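Local coordinates for hypothetical protein PH1313 (Pyrococcus horikoshii, PDB 1VBK), which is of unknown function but, as a ThiI-like protein with a THUMP domain, probably binds RNA and ATP, at residues Arg31-Thr36 with Tyr230-Lys235; Arg67-Val72 with Lys169-Leu174; Gly184-Glu189 with Ser222-Leu227. All coordinates share one frame; numbering follows the deposited sequence.

Interaction 1: Arg31-Thr36 with Tyr230-Lys235; sequences REALVT and YSYGSK
A33 lies over one face of the Y232 ring. Its CB stands 3.7 Å from the ring centroid, 16° off the ring normal, in a CH-pi contact displaced toward the rim near CG. A33 CA approaches Y232 CD2 to 3.5 Å. Alanine's single methyl lets the helix backbone come close to the flat ring, so that even CA touches it. T36 CB borders the ring obliquely near CE2. The ring reaches the helix because Y232 CG is anti to its own carbonyl carbon (chi1 -49°). At its far end OH is hydrogen-bonded to R67 NH1. With an alanine in place of Y232, the space beside A33 would probably go unfilled and R67 NH1 would lose its hydroxyl mate.

No direct hydrogen bond joins the two segments, but a water bridges them. It donates to E32 OE1 at 2.9 Å and to S234 O, and accepts from G233 N at 2.8 Å. The other carboxylate oxygen, E32 OE2, is held in a salt bridge by R31 NH1 at 2.8 Å, which probably steadies the glutamate. T36 OG1 turns back on the helix and bonds E32 O at 2.6 Å, joining T36 N on the opposite face of that carbonyl.

Y232 is carried on a type II turn from S231 to S234, in which S231 O takes both S234 N and S234 OG, the latter on a lone pair. G233 fills the third position, where a side chain would press on the carbonyl of Y232. Helix 19-36, which A33 also sets against V64 of helix 58-65, thus meets the turn between helix 215-228 and strand 239-241: an interdomain contact joining the ferredoxin-like part to the ThiI-family alpha/beta part.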
loop_
_atom_site.group_PDB
_atom_site.type_symbol
_atom_site.label_atom_id
_atom_site.label_comp_id
_atom_site.label_asym_id
_atom_site.label_seq_id
_atom_site.Cartn_x
_atom_site.Cartn_y
_atom_site.Cartn_z
ATOM N N ARG A 31 13.792 7.922 -17.322
ATOM C CA ARG A 31 14.179 9.326 -17.203
ATOM C C ARG A 31 15.072 9.519 -15.974
ATOM O O ARG A 31 16.112 10.175 -16.045
ATOM C CB ARG A 31 12.944 10.219 -17.067
ATOM C CG ARG A 31 13.280 11.693 -16.867
ATOM C CD ARG A 31 12.031 12.512 -16.584
ATOM N NE ARG A 31 11.306 11.999 -15.425
ATOM C CZ ARG A 31 11.745 12.064 -14.173
ATOM N NH1 ARG A 31 12.916 12.629 -13.899
ATOM N NH2 ARG A 31 11.016 11.551 -13.191
ATOM N N GLU A 32 14.651 8.949 -14.850
ATOM C CA GLU A 32 15.408 9.053 -13.607
ATOM C C GLU A 32 16.817 8.498 -13.768
ATOM O O GLU A 32 17.780 9.089 -13.281
ATOM C CB GLU A 32 14.690 8.304 -12.484
ATOM C CG GLU A 32 13.507 9.048 -11.896
ATOM C CD GLU A 32 13.938 10.257 -11.087
ATOM O OE1 GLU A 32 14.712 10.075 -10.120
ATOM O OE2 GLU A 32 13.507 11.384 -11.415
ATOM N N ALA A 33 16.934 7.368 -14.459
ATOM C CA ALA A 33 18.233 6.739 -14.683
ATOM C C ALA A 33 19.171 7.604 -15.518
ATOM O O ALA A 33 20.330 7.807 -15.152
ATOM C CB ALA A 33 18.047 5.390 -15.353
ATOM N N LEU A 34 18.676 8.107 -16.644
ATOM C CA LEU A 34 19.491 8.939 -17.522
ATOM C C LEU A 34 19.889 10.260 -16.855
ATOM O O LEU A 34 21.032 10.707 -16.978
ATOM C CB LEU A 34 18.744 9.206 -18.835
ATOM C CG LEU A 34 18.477 7.952 -19.689
ATOM C CD1 LEU A 34 17.667 8.325 -20.921
ATOM C CD2 LEU A 34 19.792 7.320 -20.103
ATOM N N VAL A 35 18.950 10.879 -16.148
ATOM C CA VAL A 35 19.237 12.139 -15.471
ATOM C C VAL A 35 20.269 11.916 -14.365
ATOM O O VAL A 35 21.217 12.686 -14.230
ATOM C CB VAL A 35 17.946 12.761 -14.878
ATOM C CG1 VAL A 35 18.284 14.000 -14.056
ATOM C CG2 VAL A 35 16.997 13.140 -16.007
ATOM N N THR A 36 20.087 10.855 -13.586
ATOM C CA THR A 36 21.010 10.538 -12.505
ATOM C C THR A 36 22.427 10.307 -13.030
ATOM O O THR A 36 23.398 10.763 -12.429
ATOM C CB THR A 36 20.548 9.280 -11.731
ATOM O OG1 THR A 36 19.267 9.528 -11.141
ATOM C CG2 THR A 36 21.538 8.929 -10.636
ATOM N N TYR A 230 20.403 0.147 -9.275
ATOM C CA TYR A 230 19.340 -0.677 -9.842
ATOM C C TYR A 230 17.991 -0.255 -9.265
ATOM O O TYR A 230 17.008 -0.979 -9.393
ATOM C CB TYR A 230 19.576 -2.146 -9.478
ATOM C CG TYR A 230 20.725 -2.808 -10.199
ATOM C CD1 TYR A 230 20.550 -3.360 -11.468
ATOM C CD2 TYR A 230 21.988 -2.886 -9.617
ATOM C CE1 TYR A 230 21.606 -3.974 -12.138
ATOM C CE2 TYR A 230 23.050 -3.496 -10.281
ATOM C CZ TYR A 230 22.849 -4.038 -11.539
ATOM O OH TYR A 230 23.894 -4.641 -12.201
ATOM N N SER A 231 17.940 0.919 -8.642
ATOM C CA SER A 231 16.707 1.366 -7.999
ATOM C C SER A 231 16.031 2.606 -8.577
ATOM O O SER A 231 15.204 3.224 -7.907
ATOM C CB SER A 231 16.973 1.605 -6.511
ATOM O OG SER A 231 17.796 2.745 -6.337
ATOM N N TYR A 232 16.366 2.967 -9.808
ATOM C CA TYR A 232 15.768 4.146 -10.423
ATOM C C TYR A 232 14.243 4.070 -10.367
ATOM O O TYR A 232 13.641 3.071 -10.760
ATOM C CB TYR A 232 16.250 4.278 -11.868
ATOM C CG TYR A 232 17.747 4.149 -11.995
ATOM C CD1 TYR A 232 18.321 2.999 -12.533
ATOM C CD2 TYR A 232 18.597 5.163 -11.549
ATOM C CE1 TYR A 232 19.705 2.859 -12.626
ATOM C CE2 TYR A 232 19.985 5.032 -11.634
ATOM C CZ TYR A 232 20.529 3.878 -12.176
ATOM O OH TYR A 232 21.895 3.737 -12.273
ATOM N N GLY A 233 13.623 5.132 -9.861
ATOM C CA GLY A 233 12.176 5.155 -9.746
ATOM C C GLY A 233 11.727 5.203 -8.297
ATOM O O GLY A 233 10.569 5.500 -8.005
ATOM N N SER A 234 12.638 4.892 -7.381
ATOM C CA SER A 234 12.317 4.929 -5.958
ATOM C C SER A 234 13.137 6.047 -5.336
ATOM O O SER A 234 14.040 6.577 -5.981
ATOM C CB SER A 234 12.678 3.602 -5.290
ATOM O OG SER A 234 14.081 3.445 -5.206
ATOM N N LYS A 235 12.826 6.408 -4.093
ATOM C CA LYS A 235 13.569 7.462 -3.410
ATOM C C LYS A 235 15.019 7.033 -3.223
ATOM O O LYS A 235 15.936 7.855 -3.272
ATOM C CB LYS A 235 12.925 7.786 -2.059
ATOM C CG LYS A 235 11.647 8.608 -2.181
ATOM C CD LYS A 235 11.918 9.918 -2.923
ATOM C CE LYS A 235 10.646 10.724 -3.152
ATOM N NZ LYS A 235 10.037 11.186 -1.875
HETATM O O HOH W 1 15.058 7.420 -8.973
#

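Interaction 2: Arg67-Val72 with Lys169-Leu174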
loop_
_atom_site.group_PDB
_atom_site.type_symbol
_atom_site.label_atom_id
_atom_site.label_comp_id
_atom_site.label_asym_id
_atom_site.label_seq_id
_atom_site.Cartn_x
_atom_site.Cartn_y
_atom_site.Cartn_z
ATOM N N ARG A 67 20.304 -1.481 -16.540
ATOM C CA ARG A 67 19.999 -1.636 -15.116
ATOM C C ARG A 67 18.579 -1.264 -14.703
ATOM O O ARG A 67 18.269 -1.212 -13.507
ATOM C CB ARG A 67 20.998 -0.833 -14.276
ATOM C CG ARG A 67 22.450 -1.287 -14.443
ATOM C CD ARG A 67 23.341 -0.692 -13.360
ATOM N NE ARG A 67 23.306 0.769 -13.351
ATOM C CZ ARG A 67 23.968 1.544 -14.205
ATOM N NH1 ARG A 67 23.869 2.863 -14.118
ATOM N NH2 ARG A 67 24.744 1.003 -15.133
ATOM N N VAL A 68 17.717 -1.020 -15.684
ATOM C CA VAL A 68 16.326 -0.655 -15.421
ATOM C C VAL A 68 15.406 -1.868 -15.578
ATOM O O VAL A 68 15.218 -2.379 -16.685
ATOM C CB VAL A 68 15.871 0.465 -16.381
ATOM C CG1 VAL A 68 14.390 0.789 -16.169
ATOM C CG2 VAL A 68 16.724 1.709 -16.145
ATOM N N PHE A 69 14.830 -2.326 -14.468
ATOM C CA PHE A 69 13.951 -3.489 -14.509
ATOM C C PHE A 69 12.706 -3.271 -15.363
ATOM O O PHE A 69 12.183 -2.162 -15.450
ATOM C CB PHE A 69 13.550 -3.896 -13.088
ATOM C CG PHE A 69 14.713 -4.294 -12.222
ATOM C CD1 PHE A 69 15.586 -5.299 -12.629
ATOM C CD2 PHE A 69 14.938 -3.662 -11.000
ATOM C CE1 PHE A 69 16.670 -5.673 -11.835
ATOM C CE2 PHE A 69 16.024 -4.028 -10.193
ATOM C CZ PHE A 69 16.891 -5.036 -10.613
ATOM N N GLY A 70 12.235 -4.341 -15.994
ATOM C CA GLY A 70 11.062 -4.242 -16.839
ATOM C C GLY A 70 11.439 -4.182 -18.311
ATOM O O GLY A 70 10.584 -4.315 -19.190
ATOM N N ILE A 71 12.726 -3.973 -18.573
ATOM C CA ILE A 71 13.232 -3.892 -19.939
ATOM C C ILE A 71 13.733 -5.259 -20.378
ATOM O O ILE A 71 14.560 -5.873 -19.694
ATOM C CB ILE A 71 14.393 -2.872 -20.041
ATOM C CG1 ILE A 71 13.869 -1.460 -19.766
ATOM C CG2 ILE A 71 15.033 -2.934 -21.431
ATOM C CD1 ILE A 71 14.969 -0.395 -19.760
ATOM N N VAL A 72 13.216 -5.740 -21.506
ATOM C CA VAL A 72 13.620 -7.036 -22.045
ATOM C C VAL A 72 14.886 -6.890 -22.888
ATOM O O VAL A 72 15.818 -7.686 -22.759
ATOM C CB VAL A 72 12.493 -7.666 -22.892
ATOM C CG1 VAL A 72 12.977 -8.969 -23.517
ATOM C CG2 VAL A 72 11.277 -7.934 -22.009
ATOM N N LYS A 169 20.630 -7.490 -23.931
ATOM C CA LYS A 169 19.652 -8.141 -23.071
ATOM C C LYS A 169 19.471 -7.366 -21.763
ATOM O O LYS A 169 20.442 -7.046 -21.076
ATOM C CB LYS A 169 20.108 -9.578 -22.783
ATOM C CG LYS A 169 19.127 -10.425 -21.982
ATOM C CD LYS A 169 19.662 -11.848 -21.811
ATOM C CE LYS A 169 18.709 -12.714 -21.000
ATOM N NZ LYS A 169 19.226 -14.106 -20.832
ATOM N N GLY A 170 18.222 -7.048 -21.435
ATOM C CA GLY A 170 17.942 -6.334 -20.206
ATOM C C GLY A 170 17.779 -7.347 -19.088
ATOM O O GLY A 170 18.029 -8.534 -19.288
ATOM N N TRP A 171 17.360 -6.895 -17.914
ATOM C CA TRP A 171 17.175 -7.803 -16.788
ATOM C C TRP A 171 15.795 -8.421 -16.756
ATOM O O TRP A 171 15.542 -9.338 -15.980
ATOM C CB TRP A 171 17.413 -7.079 -15.461
ATOM C CG TRP A 171 18.832 -7.134 -15.003
ATOM C CD1 TRP A 171 19.822 -6.238 -15.275
ATOM C CD2 TRP A 171 19.424 -8.162 -14.207
ATOM N NE1 TRP A 171 21.000 -6.645 -14.694
ATOM C CE2 TRP A 171 20.783 -7.824 -14.031
ATOM C CE3 TRP A 171 18.938 -9.340 -13.625
ATOM C CZ2 TRP A 171 21.663 -8.620 -13.295
ATOM C CZ3 TRP A 171 19.815 -10.134 -12.892
ATOM C CH2 TRP A 171 21.161 -9.767 -12.735
ATOM N N GLY A 172 14.899 -7.925 -17.600
ATOM C CA GLY A 172 13.548 -8.443 -17.594
ATOM C C GLY A 172 12.896 -7.967 -16.310
ATOM O O GLY A 172 13.211 -6.875 -15.823
ATOM N N GLY A 173 12.001 -8.774 -15.750
ATOM C CA GLY A 173 11.339 -8.373 -14.520
ATOM C C GLY A 173 10.230 -7.370 -14.783
ATOM O O GLY A 173 9.673 -7.328 -15.884
ATOM N N LEU A 174 9.910 -6.556 -13.780
ATOM C CA LEU A 174 8.851 -5.557 -13.909
ATOM C C LEU A 174 9.363 -4.193 -13.453
ATOM O O LEU A 174 10.226 -4.103 -12.585
ATOM C CB LEU A 174 7.636 -5.981 -13.076
ATOM C CG LEU A 174 6.997 -7.317 -13.488
ATOM C CD1 LEU A 174 5.985 -7.758 -12.444
ATOM C CD2 LEU A 174 6.319 -7.174 -14.855
HETATM O O HOH W 2 17.131 -4.168 -17.666
HETATM O O HOH W 3 15.798 -9.769 -20.957
#
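G70, I71 and V72 meet G170 and G172 through three backbone bonds, G70 N to G172 O (2.7 Å), G172 N to I71 O (3.0 Å) and G170 N to V72 O (2.8 Å), although the touching parts of the two segments point 128° apart. Glycine allows so close an approach. A CB on G170 would collide with I71 O, and one on G70, third in the type II turn from V68 to I71, would press on L174 C and on the carbonyl of F69. G172 and G173 take positive phi values, easy for glycine but strained for most other residues. G70 CA also points a C-H at G173 O, 3.5 Å away.

Beside this backbone, F69 and W171 lie alongside each other and point the same way. F69 turns its edge to the face of the five-membered ring of W171 in an offset edge-to-face pair, centroids 5.8 Å apart and planes at 80°, with F69 CD1 3.8 Å from W171 CB. F196 meets both rings edge-to-face, and R304 adds a cation-pi contact to W171. One water joins V68 O to W171 N. The segments form an irregular, glycine-rich continuation of the antiparallel pairing of strands 71-81 and 168-169, where the linker to strand 181-185 begins.

Interaction 3: Gly184-Glu189 with Ser222-Leu227; sequences GILHDE and SLWNLL
H187 and D188, which both border L223, share a grip on one hydroxyl: S191 OG is hydrogen-bonded to D188 OD1 and to the backbone N of H187. The carboxylate of D188 also caps a backbone N, so aspartate suits this N-cap of helix 189-200. The loop follows the central strand, 181-185, of a five-stranded parallel sheet with order 3-2-1-4-5, a Rossmann-like alpha/beta fold of the HUP superfamily. In ThiI and its PP-loop relatives the nucleotide-binding loop occupies this place, and the position here is consistent with a counterpart of it.

Against helix 215-228 the packing is apolar. L186 leaves the strand end with CG anti to the backbone N (chi1 -178°), which carries its two methyls to the helix. CD2 touches W224 CB at 4.0 Å, where the two side chains cross at about a right angle, and CD1 reaches L227 CD1 at 4.3 Å and L223 CD1 at 4.4 Å. A branched leucine thus serves three helix residues at once, and it also rests on A192 and I195 of helix 189-200. W224 keeps its polar end satisfied by bonding NE1 to G236 O. L223 reaches the end of the loop and the first turn of helix 189-200: CD2 meets the aliphatic CG of E189, and L223 CD1 presses on the D188-E189 peptide, 3.5 Å from both D188 C and D188 O.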
loop_
_atom_site.group_PDB
_atom_site.type_symbol
_atom_site.label_atom_id
_atom_site.label_comp_id
_atom_site.label_asym_id
_atom_site.label_seq_id
_atom_site.Cartn_x
_atom_site.Cartn_y
_atom_site.Cartn_z
ATOM N N GLY A 184 12.731 -3.005 3.014
ATOM C CA GLY A 184 13.624 -4.142 2.944
ATOM C C GLY A 184 14.593 -4.032 4.098
ATOM O O GLY A 184 15.290 -3.026 4.223
ATOM N N ILE A 185 14.625 -5.045 4.956
ATOM C CA ILE A 185 15.534 -5.014 6.092
ATOM C C ILE A 185 16.908 -5.402 5.568
ATOM O O ILE A 185 17.154 -6.564 5.237
ATOM C CB ILE A 185 15.095 -5.995 7.202
ATOM C CG1 ILE A 185 13.645 -5.714 7.611
ATOM C CG2 ILE A 185 16.008 -5.845 8.416
ATOM C CD1 ILE A 185 13.395 -4.294 8.089
ATOM N N LEU A 186 17.796 -4.414 5.500
ATOM C CA LEU A 186 19.147 -4.601 4.977
ATOM C C LEU A 186 20.210 -4.679 6.071
ATOM O O LEU A 186 20.350 -3.758 6.878
ATOM C CB LEU A 186 19.464 -3.449 4.019
ATOM C CG LEU A 186 20.798 -3.399 3.273
ATOM C CD1 LEU A 186 20.924 -4.589 2.339
ATOM C CD2 LEU A 186 20.874 -2.100 2.484
ATOM N N HIS A 187 20.975 -5.769 6.087
ATOM C CA HIS A 187 22.017 -5.937 7.098
ATOM C C HIS A 187 23.233 -6.723 6.607
ATOM O O HIS A 187 24.265 -6.734 7.265
ATOM C CB HIS A 187 21.432 -6.617 8.339
ATOM C CG HIS A 187 20.955 -8.013 8.094
ATOM N ND1 HIS A 187 21.779 -9.112 8.200
ATOM C CD2 HIS A 187 19.744 -8.485 7.714
ATOM C CE1 HIS A 187 21.096 -10.202 7.898
ATOM N NE2 HIS A 187 19.860 -9.850 7.599
ATOM N N ASP A 188 23.106 -7.387 5.464
ATOM C CA ASP A 188 24.216 -8.152 4.904
ATOM C C ASP A 188 24.039 -8.388 3.404
ATOM O O ASP A 188 23.085 -7.900 2.799
ATOM C CB ASP A 188 24.379 -9.484 5.652
ATOM C CG ASP A 188 23.220 -10.438 5.428
ATOM O OD1 ASP A 188 22.154 -10.003 4.942
ATOM O OD2 ASP A 188 23.377 -11.636 5.753
ATOM N N GLU A 189 24.966 -9.130 2.805
ATOM C CA GLU A 189 24.918 -9.409 1.375
ATOM C C GLU A 189 23.669 -10.183 0.965
ATOM O O GLU A 189 23.081 -9.907 -0.078
ATOM C CB GLU A 189 26.173 -10.180 0.949
ATOM C CG GLU A 189 27.472 -9.431 1.225
ATOM C CD GLU A 189 28.707 -10.197 0.775
ATOM O OE1 GLU A 189 28.922 -11.327 1.266
ATOM O OE2 GLU A 189 29.465 -9.668 -0.068
ATOM N N SER A 222 27.520 0.742 2.113
ATOM C CA SER A 222 28.228 0.343 0.904
ATOM C C SER A 222 27.403 -0.687 0.132
ATOM O O SER A 222 27.470 -0.754 -1.095
ATOM C CB SER A 222 29.618 -0.212 1.245
ATOM O OG SER A 222 29.544 -1.279 2.172
ATOM N N LEU A 223 26.617 -1.483 0.850
ATOM C CA LEU A 223 25.764 -2.474 0.206
ATOM C C LEU A 223 24.663 -1.726 -0.535
ATOM O O LEU A 223 24.327 -2.054 -1.673
ATOM C CB LEU A 223 25.138 -3.411 1.241
ATOM C CG LEU A 223 26.068 -4.404 1.944
ATOM C CD1 LEU A 223 25.280 -5.195 2.978
ATOM C CD2 LEU A 223 26.687 -5.344 0.919
ATOM N N TRP A 224 24.104 -0.710 0.115
ATOM C CA TRP A 224 23.044 0.071 -0.500
ATOM C C TRP A 224 23.548 0.827 -1.732
ATOM O O TRP A 224 22.816 0.977 -2.711
ATOM C CB TRP A 224 22.437 1.059 0.501
ATOM C CG TRP A 224 21.368 1.895 -0.128
ATOM C CD1 TRP A 224 21.335 3.255 -0.219
ATOM C CD2 TRP A 224 20.241 1.416 -0.872
ATOM N NE1 TRP A 224 20.265 3.655 -0.984
ATOM C CE2 TRP A 224 19.576 2.544 -1.398
ATOM C CE3 TRP A 224 19.731 0.140 -1.149
ATOM C CZ2 TRP A 224 18.427 2.438 -2.189
ATOM C CZ3 TRP A 224 18.588 0.032 -1.935
ATOM C CH2 TRP A 224 17.950 1.177 -2.446
ATOM N N ASN A 225 24.792 1.300 -1.686
ATOM C CA ASN A 225 25.361 2.031 -2.817
ATOM C C ASN A 225 25.353 1.191 -4.088
ATOM O O ASN A 225 25.156 1.718 -5.180
ATOM C CB ASN A 225 26.792 2.486 -2.515
ATOM C CG ASN A 225 26.845 3.580 -1.470
ATOM O OD1 ASN A 225 26.142 4.587 -1.572
ATOM N ND2 ASN A 225 27.684 3.394 -0.460
ATOM N N LEU A 226 25.573 -0.111 -3.942
ATOM C CA LEU A 226 25.566 -1.020 -5.080
ATOM C C LEU A 226 24.130 -1.234 -5.564
ATOM O O LEU A 226 23.869 -1.242 -6.766
ATOM C CB LEU A 226 26.175 -2.367 -4.691
ATOM C CG LEU A 226 27.658 -2.383 -4.317
ATOM C CD1 LEU A 226 28.040 -3.775 -3.835
ATOM C CD2 LEU A 226 28.500 -1.978 -5.516
ATOM N N LEU A 227 23.207 -1.408 -4.619
ATOM C CA LEU A 227 21.797 -1.615 -4.946
ATOM C C LEU A 227 21.166 -0.379 -5.581
ATOM O O LEU A 227 20.267 -0.491 -6.414
ATOM C CB LEU A 227 21.006 -1.982 -3.683
ATOM C CG LEU A 227 21.182 -3.390 -3.109
ATOM C CD1 LEU A 227 20.477 -3.500 -1.761
ATOM C CD2 LEU A 227 20.616 -4.403 -4.091
#

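In the fold
Interactions 1 and 2 lie 14 Å apart between centres and touch directly: Y232 OH sits 2.8 Å from R67 NH1, and Y230 bridges them, its CE1 3.7 Å from W171 NE1 and its O 3.3 Å from F69 CE2. Interaction 1 joins the ferredoxin-like and alpha/beta parts; interaction 2 fastens the linker between them to the ferredoxin-like part. Interaction 3 is about 17 Å from interaction 1 between centres, touching it where S231 OG packs on W224 CH2, and its nearest atoms are about 7 Å from interaction 2. L223 lies about 4 Å from a methylpentanediol, probably from the crystallisation liquor, which may mark a pocket beside the presumed nucleotide-binding loop.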